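Side-chain contacts in uncharacterized protein (Chondromyces crocatus, PDB 6I86), which is of unknown function but is encoded in the crocagin biosynthetic gene cluster and probably takes part in making this ribosomally derived peptide natural product: residues Ala97-Thr100 and Asp101-Thr104; Phe21-Cys25 and Ser26-Pro30; Asn36-Val39 and Asp40-Trp43. All blocks are in the same frame, centred on the assembly; numbering follows the deposited sequence.

Contact 1 of 3, residues Ala97-Thr100 and Asp101-Thr104; sequences ACTT and DEPT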
loop_
_atom_site.group_PDB
_atom_site.type_symbol
_atom_site.label_atom_id
_atom_site.label_comp_id
_atom_site.label_asym_id
_atom_site.label_seq_id
_atom_site.Cartn_x
_atom_site.Cartn_y
_atom_site.Cartn_z
ATOM N N ALA A 97 -4.749 -4.130 -3.396
ATOM C CA ALA A 97 -3.618 -3.422 -3.972
ATOM C C ALA A 97 -3.482 -3.741 -5.453
ATOM O O ALA A 97 -3.794 -4.849 -5.899
ATOM C CB ALA A 97 -2.314 -3.776 -3.247
ATOM N N CYS A 98 -3.011 -2.749 -6.209
ATOM C CA CYS A 98 -2.633 -2.934 -7.602
ATOM C C CYS A 98 -1.410 -2.067 -7.879
ATOM O O CYS A 98 -0.879 -1.406 -6.983
ATOM C CB CYS A 98 -3.799 -2.606 -8.540
ATOM S SG CYS A 98 -3.943 -0.872 -9.004
ATOM N N THR A 99 -0.947 -2.094 -9.126
ATOM C CA THR A 99 0.108 -1.208 -9.597
ATOM C C THR A 99 -0.332 -0.597 -10.918
ATOM O O THR A 99 -1.288 -1.052 -11.549
ATOM C CB THR A 99 1.449 -1.941 -9.777
ATOM O OG1 THR A 99 1.418 -2.706 -10.986
ATOM C CG2 THR A 99 1.740 -2.866 -8.596
ATOM N N THR A 100 0.371 0.456 -11.338
ATOM C CA THR A 100 0.131 0.985 -12.674
ATOM C C THR A 100 0.643 0.048 -13.759
ATOM O O THR A 100 0.297 0.235 -14.930
ATOM C CB THR A 100 0.771 2.368 -12.829
ATOM O OG1 THR A 100 2.140 2.319 -12.412
ATOM C CG2 THR A 100 0.020 3.398 -11.993
ATOM N N ASP A 101 1.448 -0.953 -13.396
ATOM C CA ASP A 101 1.857 -1.979 -14.349
ATOM C C ASP A 101 0.787 -3.056 -14.500
ATOM O O ASP A 101 0.563 -3.561 -15.607
ATOM C CB ASP A 101 3.184 -2.607 -13.915
ATOM C CG ASP A 101 4.296 -1.585 -13.761
ATOM O OD1 ASP A 101 4.431 -0.718 -14.649
ATOM O OD2 ASP A 101 5.046 -1.656 -12.763
ATOM N N GLU A 102 0.120 -3.420 -13.402
ATOM C CA GLU A 102 -0.903 -4.467 -13.391
ATOM C C GLU A 102 -2.160 -3.922 -12.725
ATOM O O GLU A 102 -2.412 -4.179 -11.540
ATOM C CB GLU A 102 -0.405 -5.723 -12.672
ATOM C CG GLU A 102 0.942 -6.223 -13.158
ATOM C CD GLU A 102 1.347 -7.530 -12.510
ATOM O OE1 GLU A 102 0.657 -8.544 -12.740
ATOM O OE2 GLU A 102 2.354 -7.543 -11.772
ATOM N N PRO A 103 -2.974 -3.159 -13.461
ATOM C CA PRO A 103 -4.200 -2.601 -12.863
ATOM C C PRO A 103 -5.209 -3.648 -12.415
ATOM O O PRO A 103 -6.037 -3.350 -11.545
ATOM C CB PRO A 103 -4.774 -1.724 -13.987
ATOM C CG PRO A 103 -4.067 -2.148 -15.237
ATOM C CD PRO A 103 -2.721 -2.632 -14.812
ATOM N N THR A 104 -5.177 -4.853 -12.976
ATOM C CA THR A 104 -6.114 -5.906 -12.603
ATOM C C THR A 104 -5.583 -6.803 -11.491
ATOM O O THR A 104 -6.141 -7.882 -11.269
ATOM C CB THR A 104 -6.463 -6.766 -13.821
ATOM O OG1 THR A 104 -5.298 -7.484 -14.246
ATOM C CG2 THR A 104 -6.962 -5.897 -14.968
HETATM O O HOH W 1 2.938 -4.811 -10.995
HETATM O O HOH W 2 4.086 0.845 -11.052
#
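Thr99 ends strand 94-99 and turns back on Asp101 and Glu102 in a turn resembling an ST turn, the start of the connection to antiparallel strand 107-111. Its CB lies 3.8 Å from Asp101 N, and from there the side chain divides. CG2 sits beside the residue's own backbone N, while the Thr99 side chain also packs on Leu12 of strand 4-14. OG1 stands between the backbone N and the carbonyl carbon (chi1 77°), which points it at the amides of the turn. The better bond comes from three residues on, Glu102 N to Thr99 OG1 at 2.8 Å and fairly straight (151° at the hydrogen). The bond from two residues on, Asp101 N to Thr99 OG1 at 3.0 Å, is weak. The hydroxyl spends its own proton on a water 2.6 Å from OG1, and that water donates in turn to Glu102 OE2, so OG1 grips two amides directly and the carboxylate through the water. Thr99 O adds a weak bond from Glu102 N. Asp101 leaves the turn for another partner: its OD1 is hydrogen-bonded to Ser15 OG, while a second water joins OD2 weakly to Thr100 OG1. On the strand side, Cys98 CB rests 3.7 Å from Glu102 O.

Contact 2 of 3, residues Phe21-Cys25 and Ser26-Pro30; sequences FDASC and SINSP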
loop_
_atom_site.group_PDB
_atom_site.type_symbol
_atom_site.label_atom_id
_atom_site.label_comp_id
_atom_site.label_asym_id
_atom_site.label_seq_id
_atom_site.Cartn_x
_atom_site.Cartn_y
_atom_site.Cartn_z
ATOM N N PHE A 21 -6.364 0.513 -1.988
ATOM C CA PHE A 21 -7.716 1.049 -2.079
ATOM C C PHE A 21 -8.720 -0.006 -1.638
ATOM O O PHE A 21 -8.406 -1.197 -1.551
ATOM C CB PHE A 21 -8.038 1.519 -3.503
ATOM C CG PHE A 21 -7.580 0.565 -4.572
ATOM C CD1 PHE A 21 -8.415 -0.446 -5.027
ATOM C CD2 PHE A 21 -6.309 0.671 -5.115
ATOM C CE1 PHE A 21 -7.989 -1.323 -6.013
ATOM C CE2 PHE A 21 -5.877 -0.211 -6.094
ATOM C CZ PHE A 21 -6.718 -1.207 -6.542
ATOM N N ASP A 22 -9.938 0.456 -1.366
ATOM C CA ASP A 22 -11.037 -0.452 -1.078
ATOM C C ASP A 22 -11.403 -1.230 -2.334
ATOM O O ASP A 22 -11.316 -0.714 -3.451
ATOM C CB ASP A 22 -12.246 0.325 -0.561
ATOM C CG ASP A 22 -13.322 -0.577 0.010
ATOM O OD1 ASP A 22 -14.095 -1.155 -0.781
ATOM O OD2 ASP A 22 -13.396 -0.710 1.249
ATOM N N ALA A 23 -11.814 -2.486 -2.143
ATOM C CA ALA A 23 -12.123 -3.343 -3.283
ATOM C C ALA A 23 -13.264 -2.783 -4.120
ATOM O O ALA A 23 -13.352 -3.071 -5.319
ATOM C CB ALA A 23 -12.462 -4.751 -2.797
ATOM N N SER A 24 -14.144 -1.989 -3.514
ATOM C CA SER A 24 -15.272 -1.387 -4.211
ATOM C C SER A 24 -14.906 -0.097 -4.933
ATOM O O SER A 24 -15.759 0.470 -5.624
ATOM C CB SER A 24 -16.414 -1.118 -3.226
ATOM O OG SER A 24 -16.055 -0.113 -2.294
ATOM N N CYS A 25 -13.668 0.378 -4.792
ATOM C CA CYS A 25 -13.264 1.617 -5.445
ATOM C C CYS A 25 -13.318 1.461 -6.961
ATOM O O CYS A 25 -13.084 0.376 -7.501
ATOM C CB CYS A 25 -11.855 2.016 -5.003
ATOM S SG CYS A 25 -11.291 3.617 -5.635
ATOM N N SER A 26 -13.637 2.565 -7.647
ATOM C CA SER A 26 -13.784 2.534 -9.099
ATOM C C SER A 26 -12.515 2.056 -9.790
ATOM O O SER A 26 -12.583 1.456 -10.869
ATOM C CB SER A 26 -14.169 3.923 -9.614
ATOM O OG SER A 26 -13.157 4.873 -9.324
ATOM N N ILE A 27 -11.350 2.301 -9.183
ATOM C CA ILE A 27 -10.083 1.892 -9.779
ATOM C C ILE A 27 -9.972 0.377 -9.904
ATOM O O ILE A 27 -9.155 -0.120 -10.687
ATOM C CB ILE A 27 -8.912 2.471 -8.954
ATOM C CG1 ILE A 27 -7.600 2.385 -9.739
ATOM C CG2 ILE A 27 -8.799 1.766 -7.614
ATOM C CD1 ILE A 27 -6.466 3.185 -9.132
ATOM N N ASN A 28 -10.782 -0.377 -9.159
ATOM C CA ASN A 28 -10.747 -1.832 -9.193
ATOM C C ASN A 28 -11.653 -2.414 -10.275
ATOM O O ASN A 28 -12.043 -3.584 -10.183
ATOM C CB ASN A 28 -11.127 -2.399 -7.822
ATOM C CG ASN A 28 -10.527 -3.773 -7.571
ATOM O OD1 ASN A 28 -9.506 -4.132 -8.154
ATOM N ND2 ASN A 28 -11.160 -4.547 -6.693
ATOM N N SER A 29 -11.998 -1.629 -11.292
ATOM C CA SER A 29 -12.824 -2.082 -12.399
ATOM C C SER A 29 -12.159 -1.721 -13.718
ATOM O O SER A 29 -11.402 -0.749 -13.790
ATOM C CB SER A 29 -14.228 -1.462 -12.339
ATOM O OG SER A 29 -14.953 -1.951 -11.224
ATOM N N PRO A 30 -12.410 -2.499 -14.775
ATOM C CA PRO A 30 -11.754 -2.210 -16.062
ATOM C C PRO A 30 -12.168 -0.884 -16.681
ATOM O O PRO A 30 -11.371 -0.281 -17.411
ATOM C CB PRO A 30 -12.169 -3.398 -16.943
ATOM C CG PRO A 30 -12.550 -4.481 -15.982
ATOM C CD PRO A 30 -13.140 -3.778 -14.800
HETATM O O HOH W 3 -14.789 -1.218 -8.755
#
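A type I beta turn from Asp22 to Cys25 begins at the last residue of strand 17-22 and runs into a short 3-10 segment, Ser26-Ile27, which brings Ile27 and Asn28 back against Phe21 and Ala23. The apolar half of the contact is a CH-pi interaction: Ile27 CG2 stands over the middle of the Phe21 ring, 3.4 Å from its centroid and only 10° off the normal. CG1 of Ile27 is anti to the backbone N (chi1 -165°), which leaves CG2 as the branch turned to the ring. The same methyl meets Cys25 SG at 3.7 Å. Asn28 comes to the ring differently, with CG in the ring plane at its edge and its amide turned steeply from the ring.

The polar half centres on that amide. ND2 of Asn28 donates to Ala23 O at 3.0 Å, almost straight (164°), meeting a lone pair of Ala23 O in its carbonyl plane, with that oxygen close to the amide plane of Asn28; ND2 is also hydrogen-bonded to Asn106 OD1. Asn28 N reaches Cys25 O at 2.9 Å from above the carbonyl plane; a water joins this oxygen to Ser29 OG. At the other end Asp22 closes an Asx turn, its OD1 taking Ser24 N at 2.9 Å and, from above the carboxylate plane, Ser24 OG at 2.7 Å; Ser92 OG is a further partner.

With an alanine here instead of Asn28, Ala23 O and Asn106 OD1 would probably lose their shared donor, and a gap would open where the amide meets the edge of the Phe21 ring. The bend is thus held twice over, by directional bonds from one amide to turn and neighbouring loop, and by a methyl lodged on an aromatic face.

Contact 3 of 3, residues Asn36-Val39 and Asp40-Trp43; sequences NDAV and DRIW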
loop_
_atom_site.group_PDB
_atom_site.type_symbol
_atom_site.label_atom_id
_atom_site.label_comp_id
_atom_site.label_asym_id
_atom_site.label_seq_id
_atom_site.Cartn_x
_atom_site.Cartn_y
_atom_site.Cartn_z
ATOM N N ASN A 36 -9.291 7.505 -20.968
ATOM C CA ASN A 36 -8.062 8.284 -20.938
ATOM C C ASN A 36 -7.885 9.012 -19.605
ATOM O O ASN A 36 -8.807 9.129 -18.794
ATOM C CB ASN A 36 -8.041 9.286 -22.094
ATOM C CG ASN A 36 -9.193 10.269 -22.035
ATOM O OD1 ASN A 36 -10.349 9.898 -22.240
ATOM N ND2 ASN A 36 -8.885 11.530 -21.758
ATOM N N ASP A 37 -6.662 9.509 -19.394
ATOM C CA ASP A 37 -6.299 10.286 -18.206
ATOM C C ASP A 37 -6.551 9.511 -16.920
ATOM O O ASP A 37 -6.977 10.074 -15.909
ATOM C CB ASP A 37 -7.029 11.628 -18.166
ATOM C CG ASP A 37 -6.745 12.474 -19.373
ATOM O OD1 ASP A 37 -5.657 12.320 -19.965
ATOM O OD2 ASP A 37 -7.605 13.305 -19.716
ATOM N N ALA A 38 -6.282 8.206 -16.953
ATOM C CA ALA A 38 -6.347 7.432 -15.722
ATOM C C ALA A 38 -5.383 7.981 -14.681
ATOM O O ALA A 38 -5.664 7.913 -13.480
ATOM C CB ALA A 38 -6.053 5.960 -16.006
ATOM N N VAL A 39 -4.260 8.554 -15.123
ATOM C CA VAL A 39 -3.273 9.090 -14.193
ATOM C C VAL A 39 -3.842 10.280 -13.426
ATOM O O VAL A 39 -3.554 10.461 -12.236
ATOM C CB VAL A 39 -1.977 9.454 -14.945
ATOM C CG1 VAL A 39 -2.209 10.603 -15.924
ATOM C CG2 VAL A 39 -0.867 9.793 -13.962
ATOM N N ASP A 40 -4.657 11.106 -14.087
ATOM C CA ASP A 40 -5.305 12.207 -13.382
ATOM C C ASP A 40 -6.363 11.691 -12.420
ATOM O O ASP A 40 -6.546 12.246 -11.330
ATOM C CB ASP A 40 -5.930 13.188 -14.374
ATOM C CG ASP A 40 -4.896 13.982 -15.140
ATOM O OD1 ASP A 40 -5.195 14.421 -16.270
ATOM O OD2 ASP A 40 -3.782 14.171 -14.608
ATOM N N ARG A 41 -7.071 10.629 -12.806
ATOM C CA ARG A 41 -8.138 10.113 -11.959
ATOM C C ARG A 41 -7.586 9.328 -10.776
ATOM O O ARG A 41 -8.253 9.225 -9.740
ATOM C CB ARG A 41 -9.095 9.263 -12.793
ATOM C CG ARG A 41 -9.962 10.096 -13.727
ATOM C CD ARG A 41 -10.911 9.256 -14.564
ATOM N NE ARG A 41 -10.244 8.668 -15.720
ATOM C CZ ARG A 41 -10.002 7.370 -15.865
ATOM N NH1 ARG A 41 -10.386 6.511 -14.931
ATOM N NH2 ARG A 41 -9.383 6.928 -16.950
ATOM N N ILE A 42 -6.377 8.773 -10.903
ATOM C CA ILE A 42 -5.700 8.200 -9.742
ATOM C C ILE A 42 -5.411 9.287 -8.714
ATOM O O ILE A 42 -5.650 9.114 -7.513
ATOM C CB ILE A 42 -4.409 7.476 -10.169
ATOM C CG1 ILE A 42 -4.726 6.277 -11.063
ATOM C CG2 ILE A 42 -3.619 7.033 -8.949
ATOM C CD1 ILE A 42 -3.504 5.484 -11.461
ATOM N N TRP A 43 -4.890 10.428 -9.174
ATOM C CA TRP A 43 -4.547 11.509 -8.255
ATOM C C TRP A 43 -5.786 12.081 -7.579
ATOM O O TRP A 43 -5.729 12.503 -6.418
ATOM C CB TRP A 43 -3.787 12.609 -8.992
ATOM C CG TRP A 43 -3.027 13.510 -8.075
ATOM C CD1 TRP A 43 -3.351 14.787 -7.719
ATOM C CD2 TRP A 43 -1.819 13.193 -7.375
ATOM N NE1 TRP A 43 -2.412 15.288 -6.850
ATOM C CE2 TRP A 43 -1.461 14.329 -6.623
ATOM C CE3 TRP A 43 -1.003 12.061 -7.318
ATOM C CZ2 TRP A 43 -0.321 14.364 -5.823
ATOM C CZ3 TRP A 43 0.126 12.097 -6.525
ATOM C CH2 TRP A 43 0.458 13.240 -5.788
#
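Arg41 folds back along the first turn of helix 38-47 to hold the carbonyl of Asn36, just ahead of the helix. Among side-chain hydrogen bonds, Arg41 NH2 donates to Asn36 O at 2.9 Å, nearly straight (166°) and in the guanidinium plane, though it approaches from above the carbonyl plane. NE adds a weak bond to the same oxygen. The bend at chi3 (-80°) turns the guanidinium back toward the helix start; its NH1 is hydrogen-bonded to Phe32 O of helix 30-34, and the group makes a cation-pi contact with the Phe32 ring.

Backbone bonds start the helix: Asp37 O accepts Arg41 N at 3.2 Å and Asp40 N weakly, Ala38 O takes Ile42 N at 2.8 Å, and Val39 O receives Trp43 N weakly.

Packing comes from Ala38, whose CA lies over one guanidinium face, offset toward its rim and 3.3 Å from NH2 of Arg41; Ala38 CB is 3.6 Å from the same nitrogen.

Like charges lie close together at the surface. The Asp37 and Asp40 side chains run side by side, pointing the same way, with OD1 of Asp37 4.3 Å from OD1 of Asp40. Asp37 occupies the N-cap position but makes no capping bond with its side chain. The partial positive charge of the helix start probably eases the repulsion of these carboxylates, while Arg41 pins the incoming chain through carbonyl oxygens rather than through either acid.

Along the chain the order is contact 2, contact 3, contact 1. Contacts 1 and 2, with centres about 11 Å apart, start from the ends of neighbouring strands of the four-stranded antiparallel sheet, 94-99 and 17-22, and Cys98 SG lies 3.6 Å from Phe21 CE2. Contact 3 starts helix 38-47, its centre about 13 Å from each of the others. Ile42 links it to both: Ile42 CD1 is 4.1 Å from Thr100 CG2, and Ile42 CG1 is 4.0 Å from Ile27 CD1. Two strand ends and a helix start therefore meet on the same side of the chain's centre, packing the helix against the sheet and its connecting loops.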